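Local coordinates for protein fructokinase (Xylella fastidiosa Temecula1, PDB 3LJS) that probably phosphorylates fructose with ATP as a sugar kinase of the PfkB (ribokinase-like) family, at residues 13-18 with 65-70; 89-94 with 110-115; 193-198 with 228-233; 245-250 with 298-303. All coordinates share one frame; numbering follows the deposited sequence.

Interaction 1: residues 13-18 with 65-70; sequences ALIDML and GDFLFD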
# COMPACT_ATOMS: atom_id res chain seq x y z
N ALA B 13 -13.46 -0.46 -5.56
CA ALA B 13 -13.24 -1.88 -5.33
C ALA B 13 -11.78 -1.79 -4.89
O ALA B 13 -10.97 -1.15 -5.56
CB ALA B 13 -13.37 -2.67 -6.64
N LEU B 14 -11.45 -2.40 -3.76
CA LEU B 14 -10.08 -2.34 -3.27
C LEU B 14 -9.74 -3.61 -2.52
O LEU B 14 -10.58 -4.50 -2.38
CB LEU B 14 -9.90 -1.12 -2.36
CG LEU B 14 -10.97 -0.88 -1.29
CD1 LEU B 14 -10.92 -1.96 -0.22
CD2 LEU B 14 -10.72 0.49 -0.66
N ILE B 15 -8.50 -3.69 -2.04
CA ILE B 15 -8.04 -4.85 -1.30
C ILE B 15 -8.03 -4.60 0.20
O ILE B 15 -7.45 -3.62 0.67
CB ILE B 15 -6.60 -5.25 -1.72
CG1 ILE B 15 -6.56 -5.58 -3.21
CG2 ILE B 15 -6.12 -6.43 -0.89
CD1 ILE B 15 -7.42 -6.75 -3.62
N ASP B 16 -8.70 -5.48 0.94
CA ASP B 16 -8.70 -5.38 2.40
C ASP B 16 -7.57 -6.32 2.81
O ASP B 16 -7.63 -7.51 2.50
CB ASP B 16 -10.01 -5.88 3.02
CG ASP B 16 -11.19 -4.94 2.77
OD1 ASP B 16 -11.01 -3.71 2.88
OD2 ASP B 16 -12.30 -5.44 2.50
N MSE B 17 -6.55 -5.78 3.46
CA MSE B 17 -5.42 -6.59 3.92
C MSE B 17 -5.60 -6.84 5.41
O MSE B 17 -5.37 -5.95 6.24
CB MSE B 17 -4.10 -5.86 3.66
CG MSE B 17 -3.70 -5.80 2.20
SE MSE B 17 -3.15 -7.52 1.49
CE MSE B 17 -1.28 -7.42 1.94
N LEU B 18 -6.02 -8.06 5.75
CA LEU B 18 -6.30 -8.46 7.12
C LEU B 18 -5.09 -8.92 7.92
O LEU B 18 -4.55 -10.00 7.68
CB LEU B 18 -7.36 -9.56 7.12
CG LEU B 18 -8.83 -9.18 6.87
CD1 LEU B 18 -8.95 -8.12 5.81
CD2 LEU B 18 -9.61 -10.43 6.48
N GLY B 65 -5.41 -5.36 -8.93
CA GLY B 65 -6.48 -5.01 -9.84
C GLY B 65 -6.93 -6.26 -10.57
O GLY B 65 -8.12 -6.49 -10.76
N ASP B 66 -5.96 -7.09 -10.98
CA ASP B 66 -6.27 -8.33 -11.68
C ASP B 66 -7.07 -9.24 -10.76
O ASP B 66 -7.99 -9.93 -11.20
CB ASP B 66 -5.00 -9.05 -12.12
CG ASP B 66 -4.19 -8.26 -13.14
OD1 ASP B 66 -4.79 -7.44 -13.87
OD2 ASP B 66 -2.96 -8.48 -13.22
N PHE B 67 -6.71 -9.24 -9.48
CA PHE B 67 -7.39 -10.06 -8.49
C PHE B 67 -8.85 -9.65 -8.35
O PHE B 67 -9.74 -10.50 -8.28
CB PHE B 67 -6.71 -9.93 -7.12
CG PHE B 67 -7.46 -10.61 -6.01
CD1 PHE B 67 -7.56 -12.00 -5.97
CD2 PHE B 67 -8.04 -9.87 -4.99
CE1 PHE B 67 -8.23 -12.64 -4.93
CE2 PHE B 67 -8.71 -10.49 -3.94
CZ PHE B 67 -8.80 -11.88 -3.91
N LEU B 68 -9.08 -8.35 -8.30
CA LEU B 68 -10.44 -7.83 -8.17
C LEU B 68 -11.24 -8.13 -9.44
O LEU B 68 -12.40 -8.53 -9.36
CB LEU B 68 -10.39 -6.32 -7.90
CG LEU B 68 -9.82 -5.96 -6.53
CD1 LEU B 68 -9.65 -4.45 -6.42
CD2 LEU B 68 -10.76 -6.46 -5.44
N PHE B 69 -10.63 -7.93 -10.60
CA PHE B 69 -11.31 -8.19 -11.86
C PHE B 69 -11.77 -9.65 -11.95
O PHE B 69 -12.92 -9.93 -12.30
CB PHE B 69 -10.40 -7.89 -13.04
CG PHE B 69 -11.08 -8.00 -14.37
CD1 PHE B 69 -11.67 -6.89 -14.96
CD2 PHE B 69 -11.16 -9.22 -15.03
CE1 PHE B 69 -12.34 -6.99 -16.18
CE2 PHE B 69 -11.82 -9.34 -16.26
CZ PHE B 69 -12.41 -8.22 -16.83
N ASP B 70 -10.85 -10.57 -11.65
CA ASP B 70 -11.16 -12.00 -11.70
C ASP B 70 -12.19 -12.39 -10.65
O ASP B 70 -13.05 -13.23 -10.90
CB ASP B 70 -9.89 -12.84 -11.52
CG ASP B 70 -8.88 -12.62 -12.63
OD1 ASP B 70 -9.30 -12.44 -13.80
OD2 ASP B 70 -7.67 -12.65 -12.35
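The small four-stranded sheet that forms the lid in ribokinase-like sugar kinases meets helix 63-75 here: A13, just ahead of strand 14-19, and I15, near its start, receive L68 and F67 from the helix. Strand and helix run nearly crosswise, 104° between their directions, with the short axes 8.7 Å apart at their closest. No hydrogen bond joins the two segments; the contact is van der Waals packing of side-chain carbon, partly against backbone carbonyls. L68 does most of the work, with its two methyls divided between the lead-in to the strand and its first residues. CD1 lies by that lead-in, 3.7 Å from the carbonyl O of A13 and 4.1 Å from A13 CB. CD2 reaches further along, 3.6 Å from the carbonyl O of L14 and 3.8 Å from I15 CD1. I15 sends CG1 to the side of its own backbone N, anti to the carbonyl carbon (chi1 -60°), and this turns CD1 toward the helix although CB does not head that way. That single methyl touches two helix side chains: besides L68 it meets the rim of the F67 ring, close to the ring plane, with I15 CD1 3.5 Å from F67 CD2. Around the contact, strand 30-36 adds Q33 against both I15 and F67, and A35 against L68. L59 of strand 53-60, in the large sheet, packs on A13 and L68, while L92 of the neighbouring strand 92-97 touches I15, so that helix 63-75 packs against both the lid sheet and strand 53-60 of the large sheet.

Interaction 2: residues 89-94 with 110-115; sequences KTALAF and PPAADL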
# COMPACT_ATOMS: atom_id res chain seq x y z
N LYS B 89 -2.03 2.90 -8.14
CA LYS B 89 -2.22 1.54 -7.67
C LYS B 89 -3.61 1.31 -7.10
O LYS B 89 -4.33 2.26 -6.76
CB LYS B 89 -1.20 1.22 -6.57
CG LYS B 89 0.26 1.40 -6.98
CD LYS B 89 0.67 0.33 -7.97
CE LYS B 89 2.16 0.41 -8.29
NZ LYS B 89 2.53 -0.61 -9.30
N THR B 90 -3.99 0.04 -7.01
CA THR B 90 -5.27 -0.34 -6.43
C THR B 90 -5.17 0.04 -4.96
O THR B 90 -4.16 -0.24 -4.30
CB THR B 90 -5.48 -1.86 -6.54
OG1 THR B 90 -5.48 -2.23 -7.93
CG2 THR B 90 -6.80 -2.26 -5.90
N ALA B 91 -6.20 0.69 -4.44
CA ALA B 91 -6.20 1.09 -3.04
C ALA B 91 -6.11 -0.12 -2.11
O ALA B 91 -6.61 -1.20 -2.43
CB ALA B 91 -7.46 1.89 -2.73
N LEU B 92 -5.49 0.09 -0.96
CA LEU B 92 -5.34 -0.96 0.04
C LEU B 92 -5.90 -0.45 1.36
O LEU B 92 -5.71 0.71 1.73
CB LEU B 92 -3.86 -1.33 0.24
CG LEU B 92 -3.05 -1.81 -0.95
CD1 LEU B 92 -1.60 -2.03 -0.50
CD2 LEU B 92 -3.64 -3.10 -1.51
N ALA B 93 -6.59 -1.33 2.07
CA ALA B 93 -7.16 -1.00 3.37
C ALA B 93 -6.63 -2.04 4.35
O ALA B 93 -7.08 -3.19 4.36
CB ALA B 93 -8.68 -1.06 3.31
N PHE B 94 -5.65 -1.65 5.16
CA PHE B 94 -5.07 -2.55 6.14
C PHE B 94 -5.92 -2.55 7.40
O PHE B 94 -6.25 -1.49 7.94
CB PHE B 94 -3.63 -2.13 6.46
CG PHE B 94 -2.64 -2.54 5.41
CD1 PHE B 94 -2.07 -3.81 5.43
CD2 PHE B 94 -2.31 -1.67 4.37
CE1 PHE B 94 -1.18 -4.21 4.45
CE2 PHE B 94 -1.42 -2.06 3.38
CZ PHE B 94 -0.85 -3.34 3.41
N PRO B 110 -4.97 8.23 -0.43
CA PRO B 110 -5.25 9.60 -0.88
C PRO B 110 -5.22 9.47 -2.41
O PRO B 110 -6.07 10.03 -3.11
CB PRO B 110 -4.08 10.40 -0.32
CG PRO B 110 -3.80 9.69 0.98
CD PRO B 110 -3.90 8.21 0.59
N PRO B 111 -4.23 8.71 -2.95
CA PRO B 111 -4.09 8.46 -4.39
C PRO B 111 -4.38 6.97 -4.61
O PRO B 111 -3.91 6.12 -3.85
CB PRO B 111 -2.63 8.80 -4.66
CG PRO B 111 -1.97 8.23 -3.46
CD PRO B 111 -2.92 8.57 -2.30
N ALA B 112 -5.18 6.65 -5.63
CA ALA B 112 -5.53 5.27 -5.93
C ALA B 112 -6.25 5.18 -7.27
O ALA B 112 -6.84 6.16 -7.74
CB ALA B 112 -6.40 4.69 -4.82
N ALA B 113 -6.23 4.00 -7.87
CA ALA B 113 -6.86 3.79 -9.16
C ALA B 113 -8.34 4.16 -9.23
O ALA B 113 -8.77 4.83 -10.17
CB ALA B 113 -6.66 2.35 -9.60
N ASP B 114 -9.12 3.73 -8.24
CA ASP B 114 -10.56 3.99 -8.26
C ASP B 114 -10.92 5.48 -8.28
O ASP B 114 -12.00 5.85 -8.74
CB ASP B 114 -11.26 3.30 -7.08
CG ASP B 114 -11.05 4.02 -5.76
OD1 ASP B 114 -10.03 3.76 -5.07
OD2 ASP B 114 -11.92 4.84 -5.41
N LEU B 115 -10.02 6.32 -7.78
CA LEU B 115 -10.24 7.77 -7.74
C LEU B 115 -10.10 8.44 -9.11
O LEU B 115 -10.47 9.60 -9.28
CB LEU B 115 -9.24 8.43 -6.79
CG LEU B 115 -9.55 8.71 -5.32
CD1 LEU B 115 -10.97 8.35 -4.96
CD2 LEU B 115 -8.56 7.96 -4.46
O HOH W 1 -8.41 1.79 -6.03
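One backbone hydrogen bond ties K89 to A113: the amide N of A113 lies 2.8 Å from K89 O, with 157° at the hydrogen, and approaches from above the carbonyl plane, 40° out of it. The same oxygen also takes a CA-H...O contact from A112, whose CA is 3.3 Å away, so two successive residues of the 110-115 turn close on one carbonyl. Beside this, the methyls of A91 and A112 meet at 3.7 Å between their CB atoms. A113 turns its CB toward the other segment, where it rests beside the K89 carbonyl. D114 contributes through its carboxylate. Its CG sits between the backbone N and the carbonyl carbon (chi1 77°), which folds OD1 back beside its own amide. There a water accepts from A91 N at 2.9 Å and from D114 N, and donates to D114 OD1 at 2.7 Å. The other carboxylate oxygen, OD2, makes a salt bridge to R109. From the second subunit, Y108 hydrogen-bonds to T90 O, which makes this corner of the lid part of the subunit interface. The water bridges A91 N and D114 N, beyond the one direct backbone bond: two N-H groups and a carboxylate oxygen converge on it inside a buried contact, and the nearby positive charge of R109 probably helps keep D114 ionised.

Interaction 3: residues 193-198 with 228-233; sequences VVKLSS and LVTDAA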
# COMPACT_ATOMS: atom_id res chain seq x y z
N VAL B 193 -33.36 6.30 -2.88
CA VAL B 193 -33.27 5.44 -1.70
C VAL B 193 -31.99 5.78 -0.94
O VAL B 193 -30.90 5.80 -1.52
CB VAL B 193 -33.23 3.95 -2.10
CG1 VAL B 193 -33.15 3.07 -0.87
CG2 VAL B 193 -34.48 3.61 -2.92
N VAL B 194 -32.13 6.03 0.35
CA VAL B 194 -30.99 6.40 1.19
C VAL B 194 -30.84 5.51 2.41
O VAL B 194 -31.82 5.13 3.05
CB VAL B 194 -31.13 7.86 1.67
CG1 VAL B 194 -30.06 8.19 2.70
CG2 VAL B 194 -31.05 8.81 0.47
N LYS B 195 -29.59 5.17 2.72
CA LYS B 195 -29.29 4.35 3.88
C LYS B 195 -28.25 5.05 4.75
O LYS B 195 -27.17 5.40 4.27
CB LYS B 195 -28.76 2.98 3.45
CG LYS B 195 -28.33 2.09 4.62
CD LYS B 195 -28.01 0.68 4.14
CE LYS B 195 -27.42 -0.17 5.25
NZ LYS B 195 -26.04 0.25 5.61
N LEU B 196 -28.60 5.25 6.01
CA LEU B 196 -27.72 5.92 6.98
C LEU B 196 -27.61 5.09 8.25
O LEU B 196 -28.47 4.25 8.53
CB LEU B 196 -28.31 7.28 7.36
CG LEU B 196 -28.62 8.35 6.33
CD1 LEU B 196 -29.37 9.49 7.01
CD2 LEU B 196 -27.34 8.86 5.70
N SER B 197 -26.55 5.33 9.01
CA SER B 197 -26.37 4.67 10.29
C SER B 197 -26.86 5.71 11.30
O SER B 197 -27.02 6.87 10.94
CB SER B 197 -24.89 4.36 10.54
OG SER B 197 -24.14 5.57 10.61
N SER B 198 -27.11 5.30 12.54
CA SER B 198 -27.58 6.24 13.56
C SER B 198 -26.58 7.36 13.73
O SER B 198 -26.95 8.53 13.88
CB SER B 198 -27.75 5.53 14.91
OG SER B 198 -28.70 4.49 14.84
N LEU B 228 -33.49 4.38 5.16
CA LEU B 228 -33.21 3.31 6.10
C LEU B 228 -32.18 3.84 7.08
O LEU B 228 -31.17 4.42 6.68
CB LEU B 228 -32.63 2.09 5.38
CG LEU B 228 -33.44 1.53 4.21
CD1 LEU B 228 -32.76 0.28 3.71
CD2 LEU B 228 -34.86 1.22 4.65
N VAL B 229 -32.43 3.66 8.37
CA VAL B 229 -31.48 4.09 9.39
C VAL B 229 -31.09 2.86 10.19
O VAL B 229 -31.94 2.21 10.80
CB VAL B 229 -32.09 5.12 10.36
CG1 VAL B 229 -31.06 5.52 11.41
CG2 VAL B 229 -32.57 6.34 9.59
N THR B 230 -29.80 2.53 10.17
CA THR B 230 -29.29 1.36 10.90
C THR B 230 -28.77 1.73 12.28
O THR B 230 -28.23 2.82 12.50
CB THR B 230 -28.15 0.66 10.12
OG1 THR B 230 -27.07 1.58 9.91
CG2 THR B 230 -28.65 0.16 8.77
N ASP B 231 -28.95 0.81 13.22
CA ASP B 231 -28.50 1.00 14.59
C ASP B 231 -27.31 0.08 14.81
O ASP B 231 -27.28 -1.04 14.28
CB ASP B 231 -29.62 0.65 15.58
CG ASP B 231 -30.43 1.86 16.02
OD1 ASP B 231 -30.71 2.74 15.18
OD2 ASP B 231 -30.80 1.92 17.21
N ALA B 232 -26.34 0.54 15.58
CA ALA B 232 -25.15 -0.26 15.88
C ALA B 232 -25.60 -1.64 16.33
O ALA B 232 -25.04 -2.65 15.92
CB ALA B 232 -24.32 0.41 16.97
N ALA B 233 -26.62 -1.66 17.19
CA ALA B 233 -27.16 -2.92 17.68
C ALA B 233 -27.62 -3.74 16.47
O ALA B 233 -26.86 -4.56 15.97
CB ALA B 233 -28.34 -2.65 18.61
O HOH W 2 -25.87 2.27 7.24
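K195 crosses T230 at about a right angle on the sheet face these two share with L228 and S197. Its CB points to that face, and CG follows anti to the backbone N (chi1 176°), passing 4.4 Å from L228 CB. CD carries the extended chain onward; CE then comes 3.7 Å from the T230 methyl, CG2. A bend at the last torsion (chi4 -71°) turns NZ to a water 2.6 Å away, which accepts from it and also pairs with T230 OG1. Beneath the side chains, strands 193-197 and 226-230 run parallel. L228 N donates to V194 O, L196 N to L228 O, and T230 N to L196 O at 2.7 Å, a ladder that fixes the register K195-L228, L196-V229, S197-T230. Beyond it the strands end together: T230 O receives S198 OG at 2.9 Å, tilted 34° from the carbonyl plane, and S198 N through a weak bond. S197 meanwhile stands at the N-cap of helix 198-207, where its side chain caps a backbone N. K195, T230 and D231 bind ATP in this protein, although no nucleotide is bound to this chain, and G261 of the same site lies near K195. The parallel pairing puts K195 and T230 on one face near the C-terminal ends of the strands. The carbonyl of A260, the water and, through a long, weak ion pair, D166 hold the lysine tip, and the water ties it to T230.

Interaction 4: residues 245-250 with 298-303; sequences GEVPTF and FAAAVG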
# COMPACT_ATOMS: atom_id res chain seq x y z
N GLY B 245 -41.49 2.70 10.07
CA GLY B 245 -41.63 1.45 10.78
C GLY B 245 -40.30 0.77 11.07
O GLY B 245 -39.24 1.41 11.00
N GLU B 246 -40.37 -0.52 11.38
CA GLU B 246 -39.19 -1.32 11.70
C GLU B 246 -38.97 -2.44 10.68
O GLU B 246 -39.89 -2.88 9.98
CB GLU B 246 -39.35 -1.96 13.07
CG GLU B 246 -39.79 -1.03 14.18
CD GLU B 246 -38.88 0.16 14.33
OE1 GLU B 246 -37.64 -0.03 14.31
OE2 GLU B 246 -39.40 1.29 14.47
N VAL B 247 -37.73 -2.92 10.61
CA VAL B 247 -37.39 -4.01 9.71
C VAL B 247 -37.17 -5.25 10.55
O VAL B 247 -36.52 -5.19 11.61
CB VAL B 247 -36.08 -3.70 8.93
CG1 VAL B 247 -35.64 -4.94 8.15
CG2 VAL B 247 -36.31 -2.54 7.97
N PRO B 248 -37.72 -6.40 10.12
CA PRO B 248 -37.56 -7.65 10.87
C PRO B 248 -36.08 -8.03 10.88
O PRO B 248 -35.40 -7.89 9.86
CB PRO B 248 -38.40 -8.65 10.08
CG PRO B 248 -39.44 -7.78 9.43
CD PRO B 248 -38.64 -6.58 8.98
N THR B 249 -35.57 -8.50 12.01
CA THR B 249 -34.16 -8.88 12.09
C THR B 249 -33.98 -10.39 12.29
O THR B 249 -34.96 -11.12 12.51
CB THR B 249 -33.45 -8.15 13.25
OG1 THR B 249 -34.26 -7.06 13.71
CG2 THR B 249 -32.11 -7.60 12.79
N PHE B 250 -32.74 -10.85 12.21
CA PHE B 250 -32.43 -12.27 12.38
C PHE B 250 -31.25 -12.50 13.32
O PHE B 250 -30.32 -11.69 13.38
CB PHE B 250 -32.14 -12.90 11.02
CG PHE B 250 -33.35 -13.01 10.13
CD1 PHE B 250 -34.23 -14.08 10.27
CD2 PHE B 250 -33.63 -12.03 9.19
CE1 PHE B 250 -35.38 -14.16 9.48
CE2 PHE B 250 -34.77 -12.10 8.39
CZ PHE B 250 -35.65 -13.17 8.54
N PHE B 298 -36.27 -9.74 3.80
CA PHE B 298 -35.38 -10.49 2.92
C PHE B 298 -33.97 -9.91 3.04
O PHE B 298 -32.99 -10.65 3.21
CB PHE B 298 -35.85 -10.37 1.46
CG PHE B 298 -35.00 -11.13 0.49
CD1 PHE B 298 -35.30 -12.44 0.15
CD2 PHE B 298 -33.87 -10.53 -0.09
CE1 PHE B 298 -34.50 -13.16 -0.74
CE2 PHE B 298 -33.06 -11.23 -0.99
CZ PHE B 298 -33.37 -12.55 -1.31
N ALA B 299 -33.87 -8.59 2.93
CA ALA B 299 -32.58 -7.91 3.02
C ALA B 299 -31.87 -8.24 4.34
O ALA B 299 -30.66 -8.48 4.37
CB ALA B 299 -32.77 -6.41 2.88
N ALA B 300 -32.64 -8.25 5.43
CA ALA B 300 -32.07 -8.55 6.75
C ALA B 300 -31.56 -9.99 6.78
O ALA B 300 -30.53 -10.28 7.39
CB ALA B 300 -33.13 -8.35 7.83
N ALA B 301 -32.28 -10.90 6.11
CA ALA B 301 -31.87 -12.30 6.08
C ALA B 301 -30.54 -12.45 5.35
O ALA B 301 -29.69 -13.22 5.77
CB ALA B 301 -32.94 -13.14 5.40
N VAL B 302 -30.37 -11.70 4.26
CA VAL B 302 -29.12 -11.75 3.51
C VAL B 302 -27.97 -11.25 4.40
O VAL B 302 -26.90 -11.86 4.48
CB VAL B 302 -29.19 -10.85 2.24
CG1 VAL B 302 -27.84 -10.83 1.52
CG2 VAL B 302 -30.28 -11.36 1.30
N GLY B 303 -28.20 -10.13 5.08
CA GLY B 303 -27.19 -9.57 5.96
C GLY B 303 -26.83 -10.51 7.09
O GLY B 303 -25.67 -10.58 7.50
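The F250 ring lies obliquely against the backbone of helix 289-305, neither squarely face-on nor edge-on to it. CD2 does the touching, 3.5 Å from A301 N and 3.8 Å from A300 C, so this side of the phenyl leans on the peptide that joins the two alanines. Next along the ring, CE2 reaches the A301 methyl, at 3.7 Å from its CB, while the A300 methyl lies 4.0 Å from F250 CD2. With CG anti to the carbonyl carbon (chi1 -69°), the ring is carried beside its own backbone N and toward the helix. The other flat group is the carbonyl of P248, whose O is only 3.1 Å from A300 CB, a tight approach of an oxygen to a methyl. That oxygen is buried here and has no hydrogen-bond partner in the model. Further back toward the strand, V247 CG1 rests on A300 CB at 4.2 Å. A300 is therefore touched by V247, P248 and F250 in turn, and the small alanine lets the extended chain run close over the helix. No hydrogen bond joins the two segments. R297 of the same helix flanks P248 and F250, with A304 also against F250 and L296 against V247. F298 and A301 also pack on helix 319-328, and A299 turns to F264 and M268 of helix 262-275; the contact thus holds the chain leaving edge strand 244-246 against helix 289-305, which itself packs on helices 262-275 and 319-328.

Overall arrangement
From the N terminus, interaction 1 closes first, bringing helix 63-75 back to strand 14-19. Interaction 2 follows, folding the loop after strand 103-108 onto the approach to strand 92-97. Interactions 3 and 4 come later still, so the four loops stand in series; none nests or crosses. The first two touch directly, with centres about 10 Å apart, because strands 14-19 and 92-97 are neighbours in the lid sheet. Interactions 3 and 4, about 12 Å apart between centres, both reach the large sheet toward its 244-246 edge: one pairs two inner strands, the other secures the exit from the edge strand to helix 289-305. Interactions 1 and 3 lie on opposite sides of the chain's centre, their own centres about 27 Å apart.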